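Local coordinates for protein YghZ aldo-keto reductase (Escherichia coli, PDB 3N6Q) that probably catalyses the reversible, NADPH-dependent reduction of aldehydes and ketones to alcohols, as a TIM-barrel member of the aldo-keto reductase family, at residues P145-A150 / T175-E180; V165-Y170 / L190-S195. One frame throughout, in Å; residues are numbered along the deposited sequence.

Interaction 1: residues P145-A150 / T175-E180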
ATOM      1  N   PRO B 145      -6.874 -15.303 -17.526  1.00 17.62           N
ATOM      2  CA  PRO B 145      -5.479 -15.075 -17.920  1.00 18.07           C
ATOM      3  C   PRO B 145      -4.557 -15.197 -16.720  1.00 18.62           C
ATOM      4  O   PRO B 145      -4.854 -14.714 -15.622  1.00 14.91           O
ATOM      5  CB  PRO B 145      -5.457 -13.634 -18.447  1.00 19.72           C
ATOM      6  CG  PRO B 145      -6.836 -13.119 -18.368  1.00 19.93           C
ATOM      7  CD  PRO B 145      -7.710 -14.076 -17.619  1.00 17.53           C
ATOM      8  N   MET B 146      -3.376 -15.776 -16.913  1.00 14.58           N
ATOM      9  CA  MET B 146      -2.510 -15.886 -15.744  1.00 14.89           C
ATOM     10  C   MET B 146      -2.022 -14.543 -15.259  1.00 15.22           C
ATOM     11  O   MET B 146      -1.615 -14.385 -14.094  1.00 16.28           O
ATOM     12  CB  MET B 146      -1.324 -16.838 -16.083  1.00 16.27           C
ATOM     13  CG  MET B 146      -1.782 -18.285 -16.218  1.00 15.89           C
ATOM     14  SD  MET B 146      -0.249 -19.322 -16.365  1.00 24.93           S
ATOM     15  CE  MET B 146      -0.083 -19.216 -18.135  1.00 23.37           C
ATOM     16  N   GLU B 147      -2.116 -13.506 -16.091  1.00 13.81           N
ATOM     17  CA  GLU B 147      -1.722 -12.202 -15.595  1.00 13.85           C
ATOM     18  C   GLU B 147      -2.695 -11.763 -14.423  1.00 12.73           C
ATOM     19  O   GLU B 147      -2.295 -11.076 -13.462  1.00 13.21           O
ATOM     20  CB  GLU B 147      -1.891 -11.179 -16.694  1.00 18.07           C
ATOM     21  CG  GLU B 147      -0.814 -11.275 -17.785  1.00 22.36           C
ATOM     22  CD  GLU B 147      -1.054 -12.387 -18.850  1.00 33.05           C
ATOM     23  OE1 GLU B 147      -2.112 -13.087 -18.928  1.00 26.94           O
ATOM     24  OE2 GLU B 147      -0.096 -12.557 -19.646  1.00 36.14           O
ATOM     25  N   GLU B 148      -3.950 -12.099 -14.595  1.00 14.46           N
ATOM     26  CA  GLU B 148      -4.975 -11.767 -13.554  1.00 14.63           C
ATOM     27  C   GLU B 148      -4.706 -12.570 -12.273  1.00 15.87           C
ATOM     28  O   GLU B 148      -4.706 -12.027 -11.174  1.00 13.42           O
ATOM     29  CB  GLU B 148      -6.382 -12.044 -14.086  1.00 12.38           C
ATOM     30  CG  GLU B 148      -7.478 -11.729 -12.962  1.00 12.42           C
ATOM     31  CD  GLU B 148      -8.914 -11.745 -13.499  1.00 18.03           C
ATOM     32  OE1 GLU B 148      -9.112 -11.625 -14.726  1.00 18.66           O
ATOM     33  OE2 GLU B 148      -9.850 -11.943 -12.698  1.00 16.23           O
ATOM     34  N   THR B 149      -4.519 -13.887 -12.412  1.00 12.28           N
ATOM     35  CA  THR B 149      -4.203 -14.717 -11.264  1.00 14.85           C
ATOM     36  C   THR B 149      -2.915 -14.219 -10.587  1.00 14.82           C
ATOM     37  O   THR B 149      -2.885 -14.061  -9.350  1.00 12.74           O
ATOM     38  CB  THR B 149      -4.075 -16.169 -11.709  1.00 14.82           C
ATOM     39  OG1 THR B 149      -5.308 -16.574 -12.332  1.00 17.47           O
ATOM     40  CG2 THR B 149      -3.795 -17.091 -10.513  1.00 17.79           C
ATOM     41  N   ALA B 150      -1.853 -13.936 -11.383  1.00 14.62           N
ATOM     42  CA  ALA B 150      -0.589 -13.428 -10.792  1.00 17.49           C
ATOM     43  C   ALA B 150      -0.753 -12.140 -10.051  1.00 16.62           C
ATOM     44  O   ALA B 150      -0.094 -11.934  -9.034  1.00 16.88           O
ATOM     45  CB  ALA B 150       0.547 -13.306 -11.860  1.00 16.36           C
ATOM     46  N   THR B 175       3.979 -22.877 -15.118  1.00 16.45           N
ATOM     47  CA  THR B 175       4.883 -22.504 -14.027  1.00 15.80           C
ATOM     48  C   THR B 175       5.878 -21.458 -14.445  1.00 16.05           C
ATOM     49  O   THR B 175       6.081 -20.417 -13.791  1.00 13.67           O
ATOM     50  CB  THR B 175       5.612 -23.750 -13.464  1.00 15.48           C
ATOM     51  OG1 THR B 175       4.623 -24.671 -12.990  1.00 14.65           O
ATOM     52  CG2 THR B 175       6.562 -23.361 -12.335  1.00 16.29           C
ATOM     53  N   GLN B 176       6.503 -21.686 -15.598  1.00 17.20           N
ATOM     54  CA  GLN B 176       7.442 -20.698 -16.066  1.00 17.63           C
ATOM     55  C   GLN B 176       6.794 -19.315 -16.329  1.00 15.89           C
ATOM     56  O   GLN B 176       7.387 -18.275 -15.993  1.00 16.72           O
ATOM     57  CB  GLN B 176       8.172 -21.216 -17.326  1.00 17.86           C
ATOM     58  CG  GLN B 176       9.085 -20.167 -17.971  1.00 22.46           C
ATOM     59  CD  GLN B 176      10.350 -20.033 -17.202  1.00 21.30           C
ATOM     60  OE1 GLN B 176      10.891 -21.029 -16.719  1.00 26.99           O
ATOM     61  NE2 GLN B 176      10.892 -18.812 -17.135  1.00 26.83           N
ATOM     62  N   LYS B 177       5.601 -19.325 -16.914  1.00 15.07           N
ATOM     63  CA  LYS B 177       4.891 -18.076 -17.134  1.00 16.47           C
ATOM     64  C   LYS B 177       4.601 -17.384 -15.776  1.00 14.86           C
ATOM     65  O   LYS B 177       4.735 -16.162 -15.652  1.00 16.36           O
ATOM     66  CB  LYS B 177       3.593 -18.349 -17.919  1.00 15.59           C
ATOM     67  CG  LYS B 177       2.831 -17.052 -18.301  1.00 23.50           C
ATOM     68  CD  LYS B 177       3.773 -16.038 -18.967  1.00 33.75           C
ATOM     69  CE  LYS B 177       2.956 -15.015 -19.751  1.00 40.53           C
ATOM     70  NZ  LYS B 177       3.821 -13.976 -20.388  1.00 40.46           N
ATOM     71  N   MET B 178       4.136 -18.149 -14.792  1.00 17.19           N
ATOM     72  CA  MET B 178       3.778 -17.500 -13.492  1.00 15.66           C
ATOM     73  C   MET B 178       5.008 -16.897 -12.859  1.00 16.37           C
ATOM     74  O   MET B 178       4.968 -15.845 -12.218  1.00 16.06           O
ATOM     75  CB  MET B 178       3.124 -18.496 -12.511  1.00 15.86           C
ATOM     76  CG  MET B 178       1.789 -19.083 -12.991  1.00 20.65           C
ATOM     77  SD  MET B 178       0.502 -17.716 -12.940  1.00 24.68           S
ATOM     78  CE  MET B 178       0.975 -17.107 -11.294  1.00 22.18           C
ATOM     79  N   VAL B 179       6.160 -17.575 -13.006  1.00 14.63           N
ATOM     80  CA  VAL B 179       7.393 -17.022 -12.463  1.00 12.42           C
ATOM     81  C   VAL B 179       7.688 -15.694 -13.084  1.00 13.47           C
ATOM     82  O   VAL B 179       8.054 -14.725 -12.364  1.00 16.21           O
ATOM     83  CB  VAL B 179       8.624 -17.976 -12.729  1.00 15.56           C
ATOM     84  CG1 VAL B 179       9.923 -17.227 -12.426  1.00 17.47           C
ATOM     85  CG2 VAL B 179       8.473 -19.218 -11.887  1.00 16.31           C
ATOM     86  N   GLU B 180       7.567 -15.625 -14.421  1.00 15.40           N
ATOM     87  CA  GLU B 180       7.886 -14.375 -15.124  1.00 16.69           C
ATOM     88  C   GLU B 180       6.875 -13.284 -14.716  1.00 16.68           C
ATOM     89  O   GLU B 180       7.252 -12.093 -14.560  1.00 15.46           O
ATOM     90  CB  GLU B 180       7.837 -14.602 -16.658  1.00 17.41           C
ATOM     91  CG  GLU B 180       8.948 -15.615 -17.091  1.00 17.65           C
ATOM     92  CD  GLU B 180       8.809 -16.201 -18.525  1.00 29.29           C
ATOM     93  OE1 GLU B 180       7.760 -16.022 -19.195  1.00 30.84           O
ATOM     94  OE2 GLU B 180       9.726 -16.970 -18.934  1.00 30.99           O
TER
HETATM   95  O   HOH W   1       2.155 -11.368 -20.134  1.00 41.06           O
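In the outer helical layer of the TIM barrel, helices 146-158 and 172-183 pack as neighbours, and the contact between 145-150 and 175-180 rests on Met146, Lys177 and Met178. The helix segments cross at -55°, their axes 9.9 Å apart, a gap that long, flexible side chains fill well. Met146 reaches across, its chain turning only at the end (chi3 -88°), which lays its methyl on the aliphatic stem of Lys177, with CE 3.6 Å from Lys177 CG. Met178, from the same helix as Lys177, is bent at both chi2 and chi3, and its SD lies 3.7 Å from Met146 CB. Beyond that sulfur, Met178 CE touches Ala150 CB at 3.9 Å; the small alanine leaves room for this methyl. An alanine in place of Met146 would remove both the sulfur and the methyl, which would probably open a gap beside Met178 and leave the stem of Lys177 free to swing. Leu181, one turn further along helix 172-183, also touches Met146 and Ala150. Nearer the solvent, Glu147 and Lys177 have opposite charges but do not form a direct salt bridge, OE2 and NZ being 4.2 Å apart. A water joins them instead, donating to Glu147 OE2 at 2.6 Å and accepting from Lys177 NZ at 3.1 Å.

Interaction 2: residues V165-Y170 / L190-S195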
ATOM      1  N   VAL B 165       4.027 -16.597  -2.041  1.00 12.48           N
ATOM      2  CA  VAL B 165       2.979 -17.205  -2.833  1.00 13.53           C
ATOM      3  C   VAL B 165       3.448 -18.502  -3.507  1.00 15.87           C
ATOM      4  O   VAL B 165       4.625 -18.662  -3.771  1.00 15.83           O
ATOM      5  CB  VAL B 165       2.386 -16.202  -3.875  1.00 17.62           C
ATOM      6  CG1 VAL B 165       1.531 -15.153  -3.121  1.00 12.87           C
ATOM      7  CG2 VAL B 165       3.456 -15.560  -4.711  1.00 16.65           C
ATOM      8  N   GLY B 166       2.503 -19.379  -3.796  1.00 14.71           N
ATOM      9  CA  GLY B 166       2.762 -20.749  -4.322  1.00 15.57           C
ATOM     10  C   GLY B 166       1.761 -21.043  -5.446  1.00 17.35           C
ATOM     11  O   GLY B 166       0.730 -20.355  -5.599  1.00 13.84           O
ATOM     12  N   ILE B 167       2.068 -22.035  -6.262  1.00 11.98           N
ATOM     13  CA  ILE B 167       1.091 -22.604  -7.148  1.00 12.96           C
ATOM     14  C   ILE B 167       1.016 -24.097  -6.986  1.00 13.57           C
ATOM     15  O   ILE B 167       1.975 -24.752  -6.520  1.00 14.07           O
ATOM     16  CB  ILE B 167       1.333 -22.223  -8.633  1.00 12.00           C
ATOM     17  CG1 ILE B 167       2.734 -22.721  -9.085  1.00 11.97           C
ATOM     18  CG2 ILE B 167       1.343 -20.707  -8.807  1.00 14.87           C
ATOM     19  CD1 ILE B 167       3.041 -22.284 -10.613  1.00 12.13           C
ATOM     20  N   SER B 168      -0.087 -24.657  -7.432  1.00 14.54           N
ATOM     21  CA  SER B 168      -0.306 -26.109  -7.339  1.00 14.07           C
ATOM     22  C   SER B 168      -0.864 -26.670  -8.634  1.00 17.02           C
ATOM     23  O   SER B 168      -1.785 -26.127  -9.203  1.00 15.75           O
ATOM     24  CB  SER B 168      -1.238 -26.463  -6.140  1.00 13.64           C
ATOM     25  OG  SER B 168      -1.334 -27.873  -5.998  1.00 18.27           O
ATOM     26  N   SER B 169      -0.201 -27.722  -9.128  1.00 19.56           N
ATOM     27  CA  SER B 169      -0.595 -28.455 -10.322  1.00 20.70           C
ATOM     28  C   SER B 169      -0.590 -27.668 -11.626  1.00 19.02           C
ATOM     29  O   SER B 169      -1.414 -27.904 -12.514  1.00 21.99           O
ATOM     30  CB  SER B 169      -1.852 -29.286 -10.099  1.00 24.60           C
ATOM     31  OG  SER B 169      -1.785 -30.001  -8.834  1.00 32.87           O
ATOM     32  N   TYR B 170       0.404 -26.798 -11.776  1.00 16.02           N
ATOM     33  CA  TYR B 170       0.631 -26.054 -13.014  1.00 14.57           C
ATOM     34  C   TYR B 170       1.656 -26.847 -13.797  1.00 16.28           C
ATOM     35  O   TYR B 170       2.645 -27.274 -13.232  1.00 15.86           O
ATOM     36  CB  TYR B 170       1.205 -24.679 -12.708  1.00 16.01           C
ATOM     37  CG  TYR B 170       0.113 -23.667 -12.366  1.00 12.90           C
ATOM     38  CD1 TYR B 170      -0.714 -23.871 -11.247  1.00 16.90           C
ATOM     39  CD2 TYR B 170       0.035 -22.477 -13.062  1.00 15.40           C
ATOM     40  CE1 TYR B 170      -1.732 -22.918 -10.904  1.00 14.58           C
ATOM     41  CE2 TYR B 170      -0.904 -21.505 -12.709  1.00 20.04           C
ATOM     42  CZ  TYR B 170      -1.755 -21.725 -11.624  1.00 15.36           C
ATOM     43  OH  TYR B 170      -2.666 -20.721 -11.349  1.00 15.97           O
ATOM     44  N   LEU B 190       7.445 -18.820  -4.623  1.00 15.64           N
ATOM     45  CA  LEU B 190       8.156 -19.587  -3.574  1.00 16.97           C
ATOM     46  C   LEU B 190       8.271 -21.082  -3.877  1.00 15.50           C
ATOM     47  O   LEU B 190       9.324 -21.719  -3.626  1.00 14.92           O
ATOM     48  CB  LEU B 190       7.511 -19.372  -2.194  1.00 14.37           C
ATOM     49  CG  LEU B 190       8.146 -20.224  -1.092  1.00 17.84           C
ATOM     50  CD1 LEU B 190       9.601 -19.677  -0.702  1.00 15.39           C
ATOM     51  CD2 LEU B 190       7.200 -20.260   0.143  1.00 16.28           C
ATOM     52  N   ILE B 191       7.166 -21.667  -4.336  1.00 14.17           N
ATOM     53  CA  ILE B 191       6.910 -23.092  -4.160  1.00 12.73           C
ATOM     54  C   ILE B 191       5.850 -23.582  -5.137  1.00 13.90           C
ATOM     55  O   ILE B 191       4.880 -22.837  -5.529  1.00 14.50           O
ATOM     56  CB  ILE B 191       6.564 -23.419  -2.663  1.00 12.39           C
ATOM     57  CG1 ILE B 191       6.575 -24.905  -2.378  1.00 11.79           C
ATOM     58  CG2 ILE B 191       5.140 -22.837  -2.270  1.00 11.28           C
ATOM     59  CD1 ILE B 191       6.588 -25.165  -0.776  1.00 14.06           C
ATOM     60  N   HIS B 192       6.005 -24.854  -5.538  1.00 14.59           N
ATOM     61  CA  HIS B 192       5.057 -25.552  -6.379  1.00 14.94           C
ATOM     62  C   HIS B 192       4.659 -26.797  -5.595  1.00 14.54           C
ATOM     63  O   HIS B 192       5.532 -27.520  -5.031  1.00 14.33           O
ATOM     64  CB  HIS B 192       5.725 -25.921  -7.746  1.00 14.88           C
ATOM     65  CG  HIS B 192       4.787 -26.503  -8.774  1.00 14.41           C
ATOM     66  ND1 HIS B 192       4.059 -27.659  -8.564  1.00 14.95           N
ATOM     67  CD2 HIS B 192       4.473 -26.089 -10.032  1.00 13.74           C
ATOM     68  CE1 HIS B 192       3.362 -27.943  -9.649  1.00 15.33           C
ATOM     69  NE2 HIS B 192       3.578 -26.986 -10.546  1.00 14.45           N
ATOM     70  N   GLN B 193       3.354 -27.039  -5.492  1.00 13.35           N
ATOM     71  CA  GLN B 193       2.851 -28.270  -4.921  1.00 11.64           C
ATOM     72  C   GLN B 193       2.230 -29.184  -5.969  1.00 14.58           C
ATOM     73  O   GLN B 193       1.037 -29.039  -6.295  1.00 15.27           O
ATOM     74  CB  GLN B 193       1.824 -27.929  -3.785  1.00 11.53           C
ATOM     75  CG  GLN B 193       1.230 -29.118  -3.145  1.00 10.97           C
ATOM     76  CD  GLN B 193       0.316 -28.718  -1.962  1.00 16.43           C
ATOM     77  OE1 GLN B 193      -0.750 -29.271  -1.810  1.00 17.98           O
ATOM     78  NE2 GLN B 193       0.773 -27.827  -1.110  1.00 15.58           N
ATOM     79  N   PRO B 194       3.006 -30.190  -6.481  1.00 14.70           N
ATOM     80  CA  PRO B 194       2.468 -31.197  -7.417  1.00 15.91           C
ATOM     81  C   PRO B 194       2.089 -32.465  -6.671  1.00 16.35           C
ATOM     82  O   PRO B 194       2.584 -32.742  -5.568  1.00 16.45           O
ATOM     83  CB  PRO B 194       3.667 -31.463  -8.355  1.00 13.56           C
ATOM     84  CG  PRO B 194       4.861 -31.414  -7.368  1.00 14.22           C
ATOM     85  CD  PRO B 194       4.488 -30.234  -6.402  1.00 16.10           C
ATOM     86  N   SER B 195       1.238 -33.288  -7.257  1.00 17.47           N
ATOM     87  CA  SER B 195       1.092 -34.638  -6.746  1.00 15.87           C
ATOM     88  C   SER B 195       2.337 -35.343  -7.258  1.00 16.39           C
ATOM     89  O   SER B 195       2.590 -35.302  -8.466  1.00 14.58           O
ATOM     90  CB  SER B 195      -0.125 -35.333  -7.410  1.00 20.02           C
ATOM     91  OG  SER B 195      -1.325 -34.762  -6.893  1.00 21.51           O
TER
HETATM   92  O   HOH W   2      -2.529 -29.659  -3.777  1.00 33.53           O
HETATM   93  O   HOH W   3      -0.133 -32.336  -9.608  1.00 26.39           O
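His192 and Ile167 are bridge partners on adjoining parallel strands of the TIM barrel, their side chains on the same face of the sheet; the two strands belong to a beta-alpha-beta unit whose connecting helix is 172-183. With CG anti to the backbone N (chi1 -173°), the imidazole of His192 rises from the sheet, leaning forward to Ser169 and Tyr170. There NE2 donates to Tyr170 O at 2.9 Å, nearly within the ring plane and on a carbonyl lone pair, a bond that fixes the turn of the ring. Ile167 O lies over one face of this ring, while the CG1 branch of Ile167 crosses obliquely to reach His192 CD2 at 3.9 Å. The Tyr170 ring leads away from His192, one face against Ile167 CB and its OH bonded to Ser137. Between the strands, Ile167 N donates to Ile191 O and Gln193 N to Ile167 O. Gly166, lacking a side chain, lets Ile191 CG2 sit 3.8 Å from its CA, where a beta carbon would clash. On the sheet face shared by Ser168 and Gln193, the short serine hydroxyl donates to Gln193 O at 2.7 Å, and a water donates to both Ser168 OG and Gln193 OE1, the latter at 2.7 Å.

Helix 172-183 ties the contacts together: it supplies one side of interaction 1 and connects the two strands of interaction 2. Their centres are about 12 Å apart, but interaction 2 is buried in the barrel wall, whereas interaction 1 lies in the helical layer, about 21 Å from the chain centre, and is only partly buried. Chemistry follows place: directional backbone and side-chain hydrogen bonds join the strands, while flexible apolar chains and a water-bridged charge pair join the helices. The two contacts touch where Thr175 OG1 packs 3.3 Å from His192 CD2 and Met178 CG lies 3.6 Å from the loop residue Tyr170, at CE2.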